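Local structure of core protein VP7 (Bluetongue virus, 1BVP) at residues G34-R39 against P97-T102. The protein forms trimers that coat an inner scaffold of VP3 to build the core of the virus particle, and takes part in binding to the host cell surface. Sequence-based numbering, arbitrary orientation.
Sequences GIAINR and PEIPFT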
ATOM      1  N   GLY A  34      11.407  19.705 -28.621  1.00 21.54           N
ATOM      2  CA  GLY A  34      12.139  20.512 -29.570  1.00 15.88           C
ATOM      3  C   GLY A  34      13.512  20.853 -29.056  1.00 15.85           C
ATOM      4  O   GLY A  34      14.515  20.516 -29.687  1.00 20.19           O
ATOM      5  N   ILE A  35      13.560  21.518 -27.912  1.00 10.74           N
ATOM      6  CA  ILE A  35      14.832  21.902 -27.307  1.00 13.15           C
ATOM      7  C   ILE A  35      15.736  20.726 -26.962  1.00 19.60           C
ATOM      8  O   ILE A  35      16.948  20.732 -27.246  1.00 21.55           O
ATOM      9  CB  ILE A  35      14.601  22.665 -26.014  1.00 16.67           C
ATOM     10  CG1 ILE A  35      13.462  23.645 -26.239  1.00 23.35           C
ATOM     11  CG2 ILE A  35      15.875  23.425 -25.618  1.00 18.04           C
ATOM     12  CD1 ILE A  35      13.154  24.523 -25.075  1.00 30.90           C
ATOM     13  N   ALA A  36      15.144  19.735 -26.308  1.00 21.46           N
ATOM     14  CA  ALA A  36      15.881  18.568 -25.871  1.00 16.86           C
ATOM     15  C   ALA A  36      16.474  17.806 -27.030  1.00 13.19           C
ATOM     16  O   ALA A  36      17.664  17.532 -27.051  1.00 15.77           O
ATOM     17  CB  ALA A  36      14.986  17.675 -25.048  1.00 19.00           C
ATOM     18  N   ILE A  37      15.660  17.507 -28.027  1.00 14.17           N
ATOM     19  CA  ILE A  37      16.140  16.747 -29.176  1.00 12.79           C
ATOM     20  C   ILE A  37      17.200  17.504 -29.943  1.00 20.40           C
ATOM     21  O   ILE A  37      18.159  16.914 -30.441  1.00 21.79           O
ATOM     22  CB  ILE A  37      14.996  16.353 -30.095  1.00 11.68           C
ATOM     23  CG1 ILE A  37      14.091  15.356 -29.359  1.00 11.42           C
ATOM     24  CG2 ILE A  37      15.534  15.756 -31.387  1.00  8.97           C
ATOM     25  CD1 ILE A  37      12.947  14.882 -30.180  1.00 14.32           C
ATOM     26  N   ASN A  38      17.046  18.820 -30.014  1.00 22.30           N
ATOM     27  CA  ASN A  38      18.013  19.632 -30.711  1.00 19.98           C
ATOM     28  C   ASN A  38      19.364  19.554 -29.940  1.00 19.38           C
ATOM     29  O   ASN A  38      20.382  19.206 -30.538  1.00 21.80           O
ATOM     30  CB  ASN A  38      17.459  21.068 -30.900  1.00 32.85           C
ATOM     31  CG  ASN A  38      18.455  22.018 -31.611  1.00 42.71           C
ATOM     32  OD1 ASN A  38      18.537  22.007 -32.829  1.00 50.26           O
ATOM     33  ND2 ASN A  38      19.184  22.857 -30.849  1.00 38.29           N
ATOM     34  N   ARG A  39      19.385  19.804 -28.622  1.00 16.94           N
ATOM     35  CA  ARG A  39      20.653  19.726 -27.872  1.00 16.30           C
ATOM     36  C   ARG A  39      21.271  18.343 -28.011  1.00 20.66           C
ATOM     37  O   ARG A  39      22.452  18.188 -28.302  1.00 21.70           O
ATOM     38  CB  ARG A  39      20.448  19.996 -26.397  1.00 21.57           C
ATOM     39  CG  ARG A  39      20.748  21.390 -25.974  1.00 35.20           C
ATOM     40  CD  ARG A  39      22.175  21.774 -26.277  1.00 45.31           C
ATOM     41  NE  ARG A  39      23.061  21.644 -25.128  1.00 50.79           N
ATOM     42  CZ  ARG A  39      24.284  22.169 -25.076  1.00 53.39           C
ATOM     43  NH1 ARG A  39      24.756  22.846 -26.111  1.00 52.13           N
ATOM     44  NH2 ARG A  39      25.027  22.043 -23.981  1.00 54.53           N
ATOM     45  N   PRO A  97      20.815  24.466 -19.027  1.00 30.48           N
ATOM     46  CA  PRO A  97      19.713  25.194 -18.384  1.00 28.30           C
ATOM     47  C   PRO A  97      18.569  25.602 -19.268  1.00 24.38           C
ATOM     48  O   PRO A  97      17.535  26.021 -18.784  1.00 27.24           O
ATOM     49  CB  PRO A  97      20.402  26.402 -17.748  1.00 28.13           C
ATOM     50  CG  PRO A  97      21.602  26.590 -18.585  1.00 29.93           C
ATOM     51  CD  PRO A  97      22.084  25.193 -18.877  1.00 31.32           C
ATOM     52  N   GLU A  98      18.714  25.433 -20.565  1.00 32.25           N
ATOM     53  CA  GLU A  98      17.633  25.821 -21.455  1.00 33.62           C
ATOM     54  C   GLU A  98      16.588  24.748 -21.634  1.00 28.24           C
ATOM     55  O   GLU A  98      15.508  25.048 -22.156  1.00 33.60           O
ATOM     56  CB  GLU A  98      18.148  26.327 -22.812  1.00 43.02           C
ATOM     57  CG  GLU A  98      18.775  27.736 -22.777  1.00 51.91           C
ATOM     58  CD  GLU A  98      20.224  27.756 -22.273  1.00 62.43           C
ATOM     59  OE1 GLU A  98      21.041  26.869 -22.678  1.00 66.69           O
ATOM     60  OE2 GLU A  98      20.549  28.684 -21.487  1.00 64.78           O
ATOM     61  N   ILE A  99      16.904  23.498 -21.278  1.00 21.68           N
ATOM     62  CA  ILE A  99      15.896  22.429 -21.384  1.00 19.33           C
ATOM     63  C   ILE A  99      15.053  22.546 -20.122  1.00 20.20           C
ATOM     64  O   ILE A  99      15.562  22.435 -19.003  1.00 22.60           O
ATOM     65  CB  ILE A  99      16.482  21.031 -21.410  1.00 16.72           C
ATOM     66  CG1 ILE A  99      17.505  20.901 -22.539  1.00 13.94           C
ATOM     67  CG2 ILE A  99      15.337  20.024 -21.563  1.00 11.04           C
ATOM     68  CD1 ILE A  99      18.005  19.503 -22.718  1.00 11.69           C
ATOM     69  N   PRO A 100      13.761  22.830 -20.282  1.00 19.40           N
ATOM     70  CA  PRO A 100      12.913  22.964 -19.091  1.00 19.98           C
ATOM     71  C   PRO A 100      12.432  21.609 -18.518  1.00 18.92           C
ATOM     72  O   PRO A 100      12.459  20.578 -19.197  1.00 17.31           O
ATOM     73  CB  PRO A 100      11.754  23.826 -19.611  1.00 14.75           C
ATOM     74  CG  PRO A 100      11.576  23.274 -21.022  1.00 16.28           C
ATOM     75  CD  PRO A 100      12.985  22.971 -21.535  1.00 15.04           C
ATOM     76  N   PHE A 101      12.109  21.593 -17.231  1.00 16.66           N
ATOM     77  CA  PHE A 101      11.569  20.391 -16.600  1.00 11.83           C
ATOM     78  C   PHE A 101      10.179  20.764 -16.070  1.00 12.37           C
ATOM     79  O   PHE A 101       9.889  21.947 -15.831  1.00 18.04           O
ATOM     80  CB  PHE A 101      12.485  19.857 -15.496  1.00 10.32           C
ATOM     81  CG  PHE A 101      12.906  20.886 -14.480  1.00  9.55           C
ATOM     82  CD1 PHE A 101      12.057  21.244 -13.437  1.00 11.13           C
ATOM     83  CD2 PHE A 101      14.158  21.479 -14.556  1.00  9.55           C
ATOM     84  CE1 PHE A 101      12.460  22.197 -12.473  1.00 14.05           C
ATOM     85  CE2 PHE A 101      14.576  22.420 -13.611  1.00 13.40           C
ATOM     86  CZ  PHE A 101      13.723  22.783 -12.563  1.00 14.57           C
ATOM     87  N   THR A 102       9.281  19.797 -15.999  1.00 10.82           N
ATOM     88  CA  THR A 102       7.941  20.075 -15.527  1.00  3.59           C
ATOM     89  C   THR A 102       7.803  20.131 -13.990  1.00  8.54           C
ATOM     90  O   THR A 102       8.630  19.614 -13.241  1.00 10.33           O
ATOM     91  CB  THR A 102       6.988  19.000 -16.017  1.00  7.91           C
ATOM     92  OG1 THR A 102       7.448  17.720 -15.561  1.00 18.53           O
ATOM     93  CG2 THR A 102       6.907  18.997 -17.520  1.00  6.75           C
TER
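Ile99 reaches from the loop to the flank of helix 27-44, laying its CD1 methyl against the backbone of Ala36, 3.9 Å from that residue's CA. With CG1 anti to its own carbonyl carbon (chi1 -55°) and the chain extended beyond it (chi2 -173°), Ile99 sends this branch to the helix, while its CG2 methyl faces Ala36 CB at 4.2 Å. Ala36 carries just a methyl, and the CA atoms of Ala36 and Ile99 lie 5.9 Å apart. These two residues and Pro100 make up the buried side of the contact; Val11 of helix 2-15 also packs on Ala36, and Val93 of helix 90-94 on Ile99.

One residue back along the helix, the partly exposed Ile35 forms the transition to the looser side. Its CG2 meets Ile99 CG1 at 4.3 Å, and its CD1 touches Pro100 CD at 3.9 Å. CD1 and CG2 of Ile35 each also come to 3.8 Å from Glu98 O, in van der Waals contact.

Toward the side chains of Glu98 and Arg39 the contact thins out. Arg39 offers Ile99 CD1 only its CB, at 4.4 Å, and its NE is hydrogen-bonded to Thr96 OG1. Exposed Glu98 keeps its OE1 6.1 Å from Arg39 NE, too far for a salt bridge, though a weak attraction is possible. Pro100, besides meeting Ile35, packs on Val24 of a second subunit. In the helical domain of orbivirus VP7, the loop joining helices 90-94 and 103-116, whose last residue, Thr102, N-caps the second helix, thus packs through aliphatic side chains on helix 27-44.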